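Local coordinates for flavohemoprotein (Vibrio cholerae O1 biovar El Tor, PDB 4EH1) that is the FAD- and NAD(P)H-binding reductase part of a flavohemoglobin that probably detoxifies nitric oxide, using O2 and NAD(P)H to convert it to nitrate, at residues F108-R113 with D203-C207; V117-G123 with G143-A149. All coordinates share one frame; numbering follows the deposited sequence.

Interaction 1. Residues F108-R113 with D203-C207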
loop_
_atom_site.group_PDB
_atom_site.type_symbol
_atom_site.label_atom_id
_atom_site.label_comp_id
_atom_site.label_asym_id
_atom_site.label_seq_id
_atom_site.Cartn_x
_atom_site.Cartn_y
_atom_site.Cartn_z
ATOM N N PHE A 108 -10.357 -25.581 5.094
ATOM C CA PHE A 108 -9.034 -25.729 4.529
ATOM C C PHE A 108 -8.011 -25.056 5.445
ATOM O O PHE A 108 -8.054 -23.845 5.658
ATOM C CB PHE A 108 -8.995 -25.179 3.098
ATOM C CG PHE A 108 -7.608 -25.029 2.553
ATOM C CD1 PHE A 108 -6.975 -26.099 1.933
ATOM C CD2 PHE A 108 -6.925 -23.829 2.692
ATOM C CE1 PHE A 108 -5.701 -25.956 1.424
ATOM C CE2 PHE A 108 -5.655 -23.676 2.206
ATOM C CZ PHE A 108 -5.040 -24.741 1.556
ATOM N N PHE A 109 -7.108 -25.851 6.006
ATOM C CA PHE A 109 -6.039 -25.307 6.847
ATOM C C PHE A 109 -4.943 -26.307 7.104
ATOM O O PHE A 109 -5.141 -27.506 7.018
ATOM C CB PHE A 109 -6.560 -24.769 8.186
ATOM C CG PHE A 109 -7.425 -25.749 8.951
ATOM C CD1 PHE A 109 -6.866 -26.644 9.850
ATOM C CD2 PHE A 109 -8.800 -25.751 8.784
ATOM C CE1 PHE A 109 -7.668 -27.532 10.558
ATOM C CE2 PHE A 109 -9.598 -26.636 9.474
ATOM C CZ PHE A 109 -9.038 -27.530 10.358
ATOM N N TYR A 110 -3.768 -25.790 7.421
ATOM C CA TYR A 110 -2.636 -26.647 7.633
ATOM C C TYR A 110 -2.815 -27.460 8.925
ATOM O O TYR A 110 -3.189 -26.927 9.973
ATOM C CB TYR A 110 -1.360 -25.817 7.707
ATOM C CG TYR A 110 -0.181 -26.666 8.047
ATOM C CD1 TYR A 110 0.439 -27.413 7.067
ATOM C CD2 TYR A 110 0.288 -26.754 9.345
ATOM C CE1 TYR A 110 1.483 -28.207 7.341
ATOM C CE2 TYR A 110 1.369 -27.561 9.642
ATOM C CZ TYR A 110 1.962 -28.290 8.619
ATOM O OH TYR A 110 3.050 -29.112 8.839
ATOM N N VAL A 111 -2.524 -28.750 8.855
ATOM C CA VAL A 111 -2.514 -29.573 10.070
ATOM C C VAL A 111 -1.148 -30.246 10.172
ATOM O O VAL A 111 -0.678 -30.859 9.201
ATOM C CB VAL A 111 -3.624 -30.607 10.054
ATOM C CG1 VAL A 111 -3.448 -31.607 11.212
ATOM C CG2 VAL A 111 -4.979 -29.913 10.114
ATOM N N GLU A 112 -0.490 -30.083 11.317
ATOM C CA GLU A 112 0.844 -30.656 11.518
ATOM C C GLU A 112 0.771 -32.178 11.556
ATOM O O GLU A 112 0.112 -32.779 12.416
ATOM C CB GLU A 112 1.508 -30.120 12.799
ATOM C CG GLU A 112 2.985 -30.564 12.942
ATOM C CD GLU A 112 3.804 -30.308 11.651
ATOM O OE1 GLU A 112 4.380 -31.263 11.063
ATOM O OE2 GLU A 112 3.863 -29.141 11.211
ATOM N N ARG A 113 1.456 -32.808 10.615
ATOM C CA ARG A 113 1.466 -34.265 10.580
ATOM C C ARG A 113 2.882 -34.822 10.474
ATOM O O ARG A 113 3.068 -36.021 10.208
ATOM C CB ARG A 113 0.605 -34.770 9.413
ATOM C CG ARG A 113 -0.883 -34.447 9.545
ATOM C CD ARG A 113 -1.711 -35.231 8.533
ATOM N NE ARG A 113 -3.105 -34.779 8.476
ATOM C CZ ARG A 113 -3.498 -33.673 7.840
ATOM N NH1 ARG A 113 -2.603 -32.906 7.217
ATOM N NH2 ARG A 113 -4.779 -33.329 7.828
ATOM N N ASP A 203 2.668 -33.836 2.349
ATOM C CA ASP A 203 1.347 -33.216 2.288
ATOM C C ASP A 203 1.376 -32.091 1.248
ATOM O O ASP A 203 2.215 -31.195 1.330
ATOM C CB ASP A 203 0.959 -32.611 3.635
ATOM C CG ASP A 203 0.103 -33.545 4.479
ATOM O OD1 ASP A 203 -0.556 -34.448 3.925
ATOM O OD2 ASP A 203 0.073 -33.352 5.710
ATOM N N PHE A 204 0.434 -32.119 0.311
ATOM C CA PHE A 204 0.353 -31.123 -0.757
ATOM C C PHE A 204 -0.848 -30.219 -0.522
ATOM O O PHE A 204 -1.989 -30.678 -0.549
ATOM C CB PHE A 204 0.253 -31.818 -2.134
ATOM C CG PHE A 204 1.496 -32.586 -2.497
ATOM C CD1 PHE A 204 1.782 -33.801 -1.878
ATOM C CD2 PHE A 204 2.396 -32.076 -3.424
ATOM C CE1 PHE A 204 2.960 -34.509 -2.178
ATOM C CE2 PHE A 204 3.575 -32.752 -3.730
ATOM C CZ PHE A 204 3.869 -33.972 -3.103
ATOM N N TYR A 205 -0.582 -28.938 -0.276
ATOM C CA TYR A 205 -1.644 -27.961 -0.098
ATOM C C TYR A 205 -1.695 -27.074 -1.333
ATOM O O TYR A 205 -0.662 -26.554 -1.774
ATOM C CB TYR A 205 -1.385 -27.098 1.151
ATOM C CG TYR A 205 -1.535 -27.841 2.466
ATOM C CD1 TYR A 205 -0.490 -28.628 2.981
ATOM C CD2 TYR A 205 -2.690 -27.724 3.219
ATOM C CE1 TYR A 205 -0.629 -29.310 4.216
ATOM C CE2 TYR A 205 -2.842 -28.404 4.454
ATOM C CZ TYR A 205 -1.801 -29.190 4.945
ATOM O OH TYR A 205 -1.943 -29.850 6.165
ATOM N N LEU A 206 -2.894 -26.893 -1.874
ATOM C CA LEU A 206 -3.104 -26.222 -3.158
ATOM C C LEU A 206 -4.145 -25.108 -3.046
ATOM O O LEU A 206 -5.211 -25.316 -2.471
ATOM C CB LEU A 206 -3.676 -27.222 -4.167
ATOM C CG LEU A 206 -2.782 -28.267 -4.833
ATOM C CD1 LEU A 206 -1.984 -29.104 -3.843
ATOM C CD2 LEU A 206 -3.639 -29.166 -5.667
ATOM N N CYS A 207 -3.877 -23.942 -3.629
ATOM C CA CYS A 207 -4.895 -22.898 -3.655
ATOM C C CYS A 207 -4.834 -22.045 -4.904
ATOM O O CYS A 207 -3.767 -21.540 -5.269
ATOM C CB CYS A 207 -4.757 -21.955 -2.455
ATOM S SG CYS A 207 -6.081 -20.680 -2.426
HETATM O O HOH W 1 -4.972 -30.455 6.164
HETATM O O HOH W 2 0.536 -31.307 6.991
#

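Interaction 2. Residues V117-G123 with G143-A149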
loop_
_atom_site.group_PDB
_atom_site.type_symbol
_atom_site.label_atom_id
_atom_site.label_comp_id
_atom_site.label_asym_id
_atom_site.label_seq_id
_atom_site.Cartn_x
_atom_site.Cartn_y
_atom_site.Cartn_z
ATOM N N VAL A 117 6.200 -30.813 3.461
ATOM C CA VAL A 117 5.055 -29.997 3.098
ATOM C C VAL A 117 5.285 -29.303 1.760
ATOM O O VAL A 117 6.309 -28.620 1.582
ATOM C CB VAL A 117 4.774 -28.922 4.203
ATOM C CG1 VAL A 117 3.789 -27.880 3.706
ATOM C CG2 VAL A 117 4.213 -29.583 5.426
ATOM N N VAL A 118 4.346 -29.488 0.820
ATOM C CA VAL A 118 4.398 -28.739 -0.437
ATOM C C VAL A 118 3.234 -27.740 -0.532
ATOM O O VAL A 118 2.066 -28.105 -0.382
ATOM C CB VAL A 118 4.503 -29.678 -1.686
ATOM C CG1 VAL A 118 4.658 -28.867 -2.955
ATOM C CG2 VAL A 118 5.723 -30.593 -1.576
ATOM N N LEU A 119 3.559 -26.469 -0.735
ATOM C CA LEU A 119 2.532 -25.446 -0.915
ATOM C C LEU A 119 2.559 -25.041 -2.396
ATOM O O LEU A 119 3.615 -24.700 -2.934
ATOM C CB LEU A 119 2.813 -24.209 -0.052
ATOM C CG LEU A 119 3.094 -24.461 1.433
ATOM C CD1 LEU A 119 3.292 -23.158 2.191
ATOM C CD2 LEU A 119 1.961 -25.296 2.055
ATOM N N ILE A 120 1.390 -25.065 -3.029
ATOM C CA ILE A 120 1.249 -24.777 -4.443
ATOM C C ILE A 120 0.096 -23.816 -4.640
ATOM O O ILE A 120 -1.037 -24.087 -4.238
ATOM C CB ILE A 120 0.919 -26.051 -5.251
ATOM C CG1 ILE A 120 1.918 -27.167 -4.915
ATOM C CG2 ILE A 120 0.890 -25.745 -6.773
ATOM C CD1 ILE A 120 1.622 -28.515 -5.620
ATOM N N SER A 121 0.371 -22.700 -5.286
ATOM C CA SER A 121 -0.695 -21.750 -5.566
ATOM C C SER A 121 -0.392 -20.905 -6.790
ATOM O O SER A 121 0.748 -20.884 -7.266
ATOM C CB SER A 121 -0.902 -20.828 -4.361
ATOM O OG SER A 121 0.310 -20.177 -4.030
ATOM N N ALA A 122 -1.423 -20.192 -7.254
ATOM C CA ALA A 122 -1.341 -19.277 -8.385
ATOM C C ALA A 122 -2.095 -17.994 -8.108
ATOM O O ALA A 122 -3.204 -18.012 -7.565
ATOM C CB ALA A 122 -1.929 -19.924 -9.659
ATOM N N GLY A 123 -1.516 -16.882 -8.526
ATOM C CA GLY A 123 -2.200 -15.612 -8.395
ATOM C C GLY A 123 -2.512 -15.331 -6.931
ATOM O O GLY A 123 -1.633 -15.369 -6.084
ATOM N N GLY A 143 11.666 -28.904 5.872
ATOM C CA GLY A 143 11.111 -29.658 4.755
ATOM C C GLY A 143 9.899 -28.996 4.094
ATOM O O GLY A 143 8.879 -29.645 3.841
ATOM N N VAL A 144 10.010 -27.705 3.818
ATOM C CA VAL A 144 8.930 -26.968 3.150
ATOM C C VAL A 144 9.331 -26.549 1.717
ATOM O O VAL A 144 10.413 -25.997 1.505
ATOM C CB VAL A 144 8.479 -25.720 3.960
ATOM C CG1 VAL A 144 7.319 -24.995 3.243
ATOM C CG2 VAL A 144 8.041 -26.112 5.382
ATOM N N THR A 145 8.462 -26.853 0.751
ATOM C CA THR A 145 8.624 -26.413 -0.633
ATOM C C THR A 145 7.453 -25.493 -1.040
ATOM O O THR A 145 6.274 -25.824 -0.861
ATOM C CB THR A 145 8.685 -27.611 -1.608
ATOM O OG1 THR A 145 9.757 -28.474 -1.240
ATOM C CG2 THR A 145 8.938 -27.131 -3.052
ATOM N N TYR A 146 7.778 -24.336 -1.589
ATOM C CA TYR A 146 6.763 -23.397 -2.018
ATOM C C TYR A 146 6.767 -23.272 -3.557
ATOM O O TYR A 146 7.770 -22.881 -4.159
ATOM C CB TYR A 146 7.085 -22.063 -1.383
ATOM C CG TYR A 146 6.130 -20.929 -1.672
ATOM C CD1 TYR A 146 6.417 -19.993 -2.667
ATOM C CD2 TYR A 146 4.969 -20.758 -0.915
ATOM C CE1 TYR A 146 5.570 -18.935 -2.927
ATOM C CE2 TYR A 146 4.104 -19.702 -1.171
ATOM C CZ TYR A 146 4.420 -18.786 -2.172
ATOM O OH TYR A 146 3.586 -17.726 -2.429
ATOM N N LEU A 147 5.659 -23.614 -4.196
ATOM C CA LEU A 147 5.583 -23.541 -5.662
ATOM C C LEU A 147 4.510 -22.522 -6.032
ATOM O O LEU A 147 3.361 -22.635 -5.589
ATOM C CB LEU A 147 5.270 -24.908 -6.276
ATOM C CG LEU A 147 6.133 -26.118 -5.852
ATOM C CD1 LEU A 147 5.601 -27.397 -6.468
ATOM C CD2 LEU A 147 7.587 -25.960 -6.223
ATOM N N TYR A 148 4.889 -21.528 -6.834
ATOM C CA TYR A 148 4.031 -20.376 -7.102
ATOM C C TYR A 148 4.009 -20.026 -8.606
ATOM O O TYR A 148 5.063 -19.987 -9.264
ATOM C CB TYR A 148 4.501 -19.148 -6.293
ATOM C CG TYR A 148 3.553 -17.956 -6.429
ATOM C CD1 TYR A 148 2.214 -18.070 -6.076
ATOM C CD2 TYR A 148 3.989 -16.734 -6.960
ATOM C CE1 TYR A 148 1.318 -16.998 -6.232
ATOM C CE2 TYR A 148 3.096 -15.644 -7.131
ATOM C CZ TYR A 148 1.776 -15.787 -6.742
ATOM O OH TYR A 148 0.896 -14.740 -6.865
ATOM N N ALA A 149 2.812 -19.790 -9.140
ATOM C CA ALA A 149 2.657 -19.355 -10.532
ATOM C C ALA A 149 1.914 -18.022 -10.587
ATOM O O ALA A 149 0.888 -17.842 -9.950
ATOM C CB ALA A 149 1.920 -20.421 -11.357
HETATM O O HOH W 3 8.808 -30.312 0.703
HETATM O O HOH W 4 2.328 -21.560 -2.980
#

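Interaction 1. Residues F108-R113 with D203-C207
Tyr205 reaches from its strand to the loop 108-113, where Val111 N donates a nearly straight hydrogen bond to Tyr205 OH (3.0 Å, 175°). CG beside the backbone N (chi1 -70°) sends the phenol from the strand toward the loop, and water 1 links its OH to Phe109 O. An irregular segment is thus tied to a regular strand through side chains instead of strand-to-strand backbone pairing. Within the loop, Tyr110 OH donates to Glu112 OE2.

The charged contact lies at the far end of the loop. Arg113 NH1 forms a salt bridge with Asp203 OD2 at 3.1 Å; it comes to that oxygen from above the carboxylate plane, and the two flat groups are nearly perpendicular. Asp203 OD1 is held by a salt bridge to Arg115 and a hydrogen bond with His231; the two arginines would probably favour the ionised carboxylate.

Apolar contacts flank the phenol. Tyr110 CD1 comes within 3.6 Å of Tyr205 CZ, the two rings meeting obliquely with planes at 41°, while Phe108 CE1 touches Tyr205 CD2 at 3.9 Å.

This linker between the FAD-binding and NAD-binding parts thus lies over strand 203-208. Tyr110 packs on helix 126-138, Tyr205 stacks on His231 of strand 230-234, and Leu206, on the opposite face of the strand, packs on helix 210-223 and strand 230-234.

Interaction 2. Residues V117-G123 with G143-A149
Tyr148 leans along its neighbour strand until its hydroxyl donates a hydrogen bond to Gly123 O, 2.7 Å from Tyr148 OH. Its CG lies opposite the backbone N (chi1 -174°), which carries the ring past Ser121 and brings Tyr148 CD1 within 3.5 Å of Ser121 OG. The carbonyl oxygen of Gly123 sits in the plane of the ring at its edge, whereas the hydroxyl approaches that carbonyl from a bent angle of 118°. Ser121 OG, between its backbone N and carbonyl carbon (chi1 56°), reaches that ring and hydrogen-bonds water 4, which donates to Leu147 O.

Backbone bonds alternate between the parallel strands, from Val117 N to Gly143 O through to Gly123 N to Ala149 O. Strand 117-122, helix 126-138 and strand 144-150 form a beta-alpha-beta unit of the NAD-binding domain, and Gly123 begins the glycine-containing turn that probably binds NADP(+).

On the sheet face away from this helix, Leu147 and Ile120 lie side by side, pointing the same way. Leu147 CD1 touches both Val118 CG1 (3.9 Å) and Ile120 CG1 (4.0 Å). On the helix-facing side Leu119 CB meets the Tyr146 ring obliquely, 4.2 Å from Tyr146 CD2, and both side chains pack on Leu133.

From the N terminus, the chain leaves strand 98-105 of the FAD-binding sheet and runs through the loop 108-113, then enters strand 117-122. Helix 126-138 carries it back to strand 144-150, where interaction 2 closes a short loop with 19 residues between the segments. Only much later does strand 203-208 meet 108-113 in interaction 1, so the smaller closure lies wholly within the larger. The two contacts share a sheet: strand 117-122 pairs with 144-150 on one side and with 203-208 on the other, Tyr205 N and Asp203 O lying 2.8 Å from Val118 O and Val118 N respectively. Tyr110 also packs on Val117, joining linker to sheet.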